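Side-chain contacts in transcriptional regulator, ROK family (Vibrio cholerae O1 biovar eltor, PDB 1Z05), which probably binds DNA and regulates transcription of carbohydrate-metabolism genes, as a zinc-containing ROK-family homologue of the Escherichia coli protein Mlc: residues Ile142-Val147 against Lys196-Gly201; Asp253-Gln258 against Leu417-Leu422. One frame throughout, in Å; residues are numbered along the deposited sequence.

Contact 1: Ile142-Val147 against Lys196-Gly201; sequences IDQDDV and KNLALG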
loop_
_atom_site.group_PDB
_atom_site.type_symbol
_atom_site.label_atom_id
_atom_site.label_comp_id
_atom_site.label_asym_id
_atom_site.label_seq_id
_atom_site.Cartn_x
_atom_site.Cartn_y
_atom_site.Cartn_z
ATOM N N ILE A 142 -5.021 28.196 -19.336
ATOM C CA ILE A 142 -4.779 26.805 -19.724
ATOM C C ILE A 142 -3.333 26.391 -19.455
ATOM O O ILE A 142 -3.073 25.326 -18.884
ATOM C CB ILE A 142 -5.117 26.579 -21.229
ATOM C CG1 ILE A 142 -6.629 26.722 -21.487
ATOM C CG2 ILE A 142 -4.571 25.238 -21.726
ATOM C CD1 ILE A 142 -7.520 25.739 -20.706
ATOM N N ASP A 143 -2.403 27.243 -19.871
ATOM C CA ASP A 143 -0.981 26.944 -19.791
ATOM C C ASP A 143 -0.417 27.191 -18.404
ATOM O O ASP A 143 -0.789 28.154 -17.739
ATOM C CB ASP A 143 -0.209 27.740 -20.845
ATOM C CG ASP A 143 -0.478 27.240 -22.261
ATOM O OD1 ASP A 143 -0.551 26.006 -22.461
ATOM O OD2 ASP A 143 -0.613 28.081 -23.177
ATOM N N GLN A 144 0.493 26.301 -18.011
ATOM C CA GLN A 144 1.108 26.229 -16.680
ATOM C C GLN A 144 1.465 27.573 -16.042
ATOM O O GLN A 144 1.008 27.877 -14.938
ATOM C CB GLN A 144 2.358 25.341 -16.764
ATOM C CG GLN A 144 2.984 24.951 -15.434
ATOM C CD GLN A 144 4.236 24.113 -15.635
ATOM O OE1 GLN A 144 4.173 23.021 -16.191
ATOM N NE2 GLN A 144 5.378 24.623 -15.183
ATOM N N ASP A 145 2.291 28.363 -16.729
ATOM C CA ASP A 145 2.741 29.652 -16.197
ATOM C C ASP A 145 1.573 30.589 -15.895
ATOM O O ASP A 145 1.584 31.282 -14.879
ATOM C CB ASP A 145 3.730 30.332 -17.154
ATOM C CG ASP A 145 5.073 29.614 -17.228
ATOM O OD1 ASP A 145 5.368 28.770 -16.353
ATOM O OD2 ASP A 145 5.845 29.903 -18.169
ATOM N N ASP A 146 0.577 30.594 -16.781
ATOM C CA ASP A 146 -0.594 31.467 -16.664
ATOM C C ASP A 146 -1.522 30.989 -15.555
ATOM O O ASP A 146 -2.088 31.804 -14.822
ATOM C CB ASP A 146 -1.360 31.535 -17.992
ATOM C CG ASP A 146 -0.505 32.051 -19.140
ATOM O OD1 ASP A 146 0.139 33.111 -18.993
ATOM O OD2 ASP A 146 -0.486 31.401 -20.202
ATOM N N VAL A 147 -1.680 29.670 -15.450
ATOM C CA VAL A 147 -2.461 29.062 -14.378
ATOM C C VAL A 147 -1.869 29.421 -13.016
ATOM O O VAL A 147 -2.596 29.839 -12.113
ATOM C CB VAL A 147 -2.544 27.516 -14.524
ATOM C CG1 VAL A 147 -3.229 26.887 -13.317
ATOM C CG2 VAL A 147 -3.281 27.138 -15.801
ATOM N N LYS A 196 3.126 20.465 -16.985
ATOM C CA LYS A 196 4.253 19.538 -16.980
ATOM C C LYS A 196 5.163 19.862 -15.798
ATOM O O LYS A 196 5.919 20.838 -15.834
ATOM C CB LYS A 196 5.034 19.618 -18.295
ATOM C CG LYS A 196 6.049 18.492 -18.506
ATOM C CD LYS A 196 6.738 18.635 -19.857
ATOM C CE LYS A 196 7.515 17.379 -20.243
ATOM N NZ LYS A 196 8.061 17.483 -21.634
ATOM N N ASN A 197 5.071 19.036 -14.759
ATOM C CA ASN A 197 5.901 19.158 -13.560
ATOM C C ASN A 197 5.836 20.531 -12.891
ATOM O O ASN A 197 6.866 21.141 -12.594
ATOM C CB ASN A 197 7.351 18.739 -13.856
ATOM C CG ASN A 197 7.465 17.272 -14.256
ATOM O OD1 ASN A 197 6.841 16.395 -13.644
ATOM N ND2 ASN A 197 8.263 16.999 -15.285
ATOM N N LEU A 198 4.616 21.009 -12.648
ATOM C CA LEU A 198 4.420 22.294 -11.976
ATOM C C LEU A 198 4.680 22.161 -10.477
ATOM O O LEU A 198 3.997 21.395 -9.783
ATOM C CB LEU A 198 3.016 22.855 -12.247
ATOM C CG LEU A 198 2.543 24.047 -11.397
ATOM C CD1 LEU A 198 3.305 25.330 -11.736
ATOM C CD2 LEU A 198 1.037 24.260 -11.519
ATOM N N ALA A 199 5.663 22.920 -9.985
ATOM C CA ALA A 199 6.034 22.906 -8.571
ATOM C C ALA A 199 5.054 23.743 -7.751
ATOM O O ALA A 199 5.407 24.796 -7.214
ATOM C CB ALA A 199 7.464 23.410 -8.394
ATOM N N LEU A 200 3.827 23.249 -7.648
ATOM C CA LEU A 200 2.716 23.990 -7.059
ATOM C C LEU A 200 2.896 24.290 -5.569
ATOM O O LEU A 200 2.664 25.420 -5.129
ATOM C CB LEU A 200 1.403 23.230 -7.291
ATOM C CG LEU A 200 0.097 23.931 -6.927
ATOM C CD1 LEU A 200 -0.050 25.239 -7.715
ATOM C CD2 LEU A 200 -1.084 22.992 -7.188
ATOM N N GLY A 201 3.280 23.275 -4.796
ATOM C CA GLY A 201 3.600 23.452 -3.371
ATOM C C GLY A 201 4.707 24.470 -3.108
ATOM O O GLY A 201 4.483 25.446 -2.391
#
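A side-chain-to-backbone hydrogen bond with apolar packing joins Gln144, in the first turn of helix 144-161, to Lys196 and Leu198 in the chain that leads into helix 200-208. The amide oxygen does the polar work: Lys196 N donates to Gln144 OE1 over 2.9 Å, with an N-H...O angle of 161°. The donor lies in the plane of the amide and well out beyond its oxygen, at a C=O...N angle of 159°. CG stands anti to the backbone N (chi1 -170°) and the chain runs on extended, which carries the amide across to the loop. On the way the side chain slides past Leu198 in the opposite direction, its methylene Gln144 CG 3.7 Å from Leu198 CD1; the amide carbon Gln144 CD also lies 3.8 Å from Leu198 CB. Gln144 OE1 is only 2.8 Å from Lys196 O, a strained approach of two acceptors that makes the modelled orientation of the amide somewhat doubtful. Leu198 is buried, whereas the Lys196 chain leads away from the helix. Nearby, Asp143 OD1 accepts from Asn194 ND2, a second link between the same two regions. The contact is that of a glutamine at a helix start bonding to loop backbone, here joining helix 144-161 to the segment whose Asn197 and Leu198 form a G1 beta bulge opposite Val187, beside the first sheet of the ROK fold.

Contact 2: Asp253-Gln258 against Leu417-Leu422; sequences DGRVLQ and LYDGLL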
loop_
_atom_site.group_PDB
_atom_site.type_symbol
_atom_site.label_atom_id
_atom_site.label_comp_id
_atom_site.label_asym_id
_atom_site.label_seq_id
_atom_site.Cartn_x
_atom_site.Cartn_y
_atom_site.Cartn_z
ATOM N N ASP A 253 -4.466 0.143 6.542
ATOM C CA ASP A 253 -3.964 0.418 7.908
ATOM C C ASP A 253 -4.117 1.880 8.324
ATOM O O ASP A 253 -3.228 2.451 8.961
ATOM C CB ASP A 253 -2.507 -0.044 8.075
ATOM C CG ASP A 253 -2.293 -1.488 7.647
ATOM O OD1 ASP A 253 -3.155 -2.350 7.944
ATOM O OD2 ASP A 253 -1.253 -1.765 7.008
ATOM N N GLY A 254 -5.230 2.495 7.935
ATOM C CA GLY A 254 -5.523 3.865 8.347
ATOM C C GLY A 254 -4.909 4.963 7.505
ATOM O O GLY A 254 -5.148 6.145 7.759
ATOM N N ARG A 255 -4.131 4.588 6.492
ATOM C CA ARG A 255 -3.521 5.567 5.585
ATOM C C ARG A 255 -3.829 5.269 4.122
ATOM O O ARG A 255 -3.940 4.109 3.715
ATOM C CB ARG A 255 -2.001 5.665 5.806
ATOM C CG ARG A 255 -1.582 6.300 7.123
ATOM C CD ARG A 255 -0.069 6.553 7.159
ATOM N NE ARG A 255 0.288 7.868 6.632
ATOM C CZ ARG A 255 0.299 8.984 7.360
ATOM N NH1 ARG A 255 -0.033 8.947 8.644
ATOM N NH2 ARG A 255 0.633 10.141 6.804
ATOM N N VAL A 256 -3.977 6.332 3.341
ATOM C CA VAL A 256 -4.287 6.220 1.922
ATOM C C VAL A 256 -3.028 5.882 1.132
ATOM O O VAL A 256 -1.964 6.456 1.378
ATOM C CB VAL A 256 -4.890 7.534 1.389
ATOM C CG1 VAL A 256 -5.232 7.423 -0.091
ATOM C CG2 VAL A 256 -6.133 7.896 2.198
ATOM N N LEU A 257 -3.153 4.952 0.188
ATOM C CA LEU A 257 -2.077 4.685 -0.768
ATOM C C LEU A 257 -2.071 5.748 -1.856
ATOM O O LEU A 257 -3.064 5.934 -2.570
ATOM C CB LEU A 257 -2.217 3.299 -1.397
ATOM C CG LEU A 257 -2.309 2.082 -0.471
ATOM C CD1 LEU A 257 -2.352 0.805 -1.299
ATOM C CD2 LEU A 257 -1.142 2.038 0.522
ATOM N N GLN A 258 -0.955 6.455 -1.971
ATOM C CA GLN A 258 -0.852 7.544 -2.930
ATOM C C GLN A 258 0.106 7.195 -4.053
ATOM O O GLN A 258 -0.246 7.320 -5.218
ATOM C CB GLN A 258 -0.452 8.860 -2.250
ATOM C CG GLN A 258 -1.593 9.522 -1.467
ATOM C CD GLN A 258 -1.273 10.929 -0.983
ATOM O OE1 GLN A 258 -0.114 11.281 -0.774
ATOM N NE2 GLN A 258 -2.309 11.735 -0.789
ATOM N N LEU A 417 -1.380 17.346 11.201
ATOM C CA LEU A 417 -1.379 17.595 12.657
ATOM C C LEU A 417 -1.075 16.291 13.421
ATOM O O LEU A 417 -0.201 16.256 14.283
ATOM C CB LEU A 417 -2.721 18.186 13.118
ATOM C CG LEU A 417 -3.048 19.617 12.653
ATOM C CD1 LEU A 417 -4.495 19.967 12.901
ATOM C CD2 LEU A 417 -2.149 20.667 13.316
ATOM N N TYR A 418 -1.794 15.229 13.076
ATOM C CA TYR A 418 -1.600 13.910 13.682
ATOM C C TYR A 418 -0.219 13.292 13.394
ATOM O O TYR A 418 0.315 12.544 14.216
ATOM C CB TYR A 418 -2.695 12.960 13.222
ATOM C CG TYR A 418 -4.079 13.266 13.757
ATOM C CD1 TYR A 418 -4.300 14.296 14.688
ATOM C CD2 TYR A 418 -5.168 12.502 13.352
ATOM C CE1 TYR A 418 -5.580 14.559 15.180
ATOM C CE2 TYR A 418 -6.445 12.750 13.843
ATOM C CZ TYR A 418 -6.644 13.775 14.747
ATOM O OH TYR A 418 -7.918 13.993 15.213
ATOM N N ASP A 419 0.345 13.582 12.224
ATOM C CA ASP A 419 1.695 13.129 11.908
ATOM C C ASP A 419 2.723 13.995 12.638
ATOM O O ASP A 419 3.891 13.621 12.729
ATOM C CB ASP A 419 1.951 13.138 10.395
ATOM C CG ASP A 419 1.152 12.069 9.647
ATOM O OD1 ASP A 419 0.565 11.171 10.292
ATOM O OD2 ASP A 419 1.112 12.134 8.397
ATOM N N GLY A 420 2.278 15.145 13.152
ATOM C CA GLY A 420 3.126 16.058 13.921
ATOM C C GLY A 420 3.856 17.076 13.064
ATOM O O GLY A 420 4.425 18.043 13.590
ATOM N N LEU A 421 3.846 16.867 11.746
ATOM C CA LEU A 421 4.521 17.772 10.809
ATOM C C LEU A 421 4.063 19.228 10.973
ATOM O O LEU A 421 4.885 20.139 11.109
ATOM C CB LEU A 421 4.315 17.305 9.357
ATOM C CG LEU A 421 5.191 17.922 8.250
ATOM C CD1 LEU A 421 5.445 16.920 7.127
ATOM C CD2 LEU A 421 4.601 19.213 7.681
ATOM N N LEU A 422 2.751 19.436 10.956
ATOM C CA LEU A 422 2.198 20.782 11.014
ATOM C C LEU A 422 2.349 21.385 12.407
ATOM O O LEU A 422 2.614 22.579 12.530
ATOM C CB LEU A 422 0.736 20.801 10.559
ATOM C CG LEU A 422 0.093 22.183 10.400
ATOM C CD1 LEU A 422 0.969 23.119 9.550
ATOM C CD2 LEU A 422 -1.295 22.043 9.803
#
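A bidentate, end-on salt bridge joins Arg255, on edge strand 255-256 of the sheet that also holds strands 246-252 and 237-242, to Asp419 in the turn between helices 407-418 and 421-428. The two side chains meet from opposite directions, guanidinium edge to carboxylate. Arg255 NH1 donates to Asp419 OD1 over 2.8 Å, while Arg255 NH2 donates to Asp419 OD2 over 2.6 Å. Both bonds are fairly straight, with N-H...O angles of 161°, and each oxygen is met on its syn side. The two planes are 30° apart, so the pair is slightly twisted, yet both oxygens remain close to the guanidinium plane. In this one of the two conformers modelled for Arg255, pairing each nitrogen with its own oxygen would limit how far either flat group can turn. Arg255 reaches the acid through a chain bent at chi3 (90°), while the first bond of the Asp419 side chain points toward the strand.

Only these two residues touch across the segments, and the bridge lies at the surface, where solvent probably weakens its electrostatic pull. Arg255 also packs on Gln415, one turn back on helix 407-418. Gly420 closes that helix with positive phi, its N bonded to Leu417 O, and directly precedes helix 421-428. The neighbouring Tyr418 links the helix end to helix 35-51 through Asp49, and two residues on from Arg255, Leu257 meets Leu257 of the second subunit. The geometry is that of a paired arginine-aspartate bridge, here spanning from a sheet edge to a glycine-terminated helix end.

How the contacts relate
Contact 1 closes before contact 2 opens along the chain; their centres are 26 Å apart and their nearest atoms about 12 Å, so they do not touch. The ROK fold has two five-stranded mixed sheets of the same strand order, 3-2-1-4-5, the paired sheets of the ASKHA (actin-like ATPase) superfamily. Contact 1 lies in the first such half, beside the sheet containing strands 131-138 and 168-176, whereas residues 253-258 include the edge strand of the other sheet. Contact 2 spans 158 intervening residues and joins that edge to the C-terminal helices, which touch helix 35-51 near the N terminus; one residue of its strand segment, Leu257, meets the second subunit.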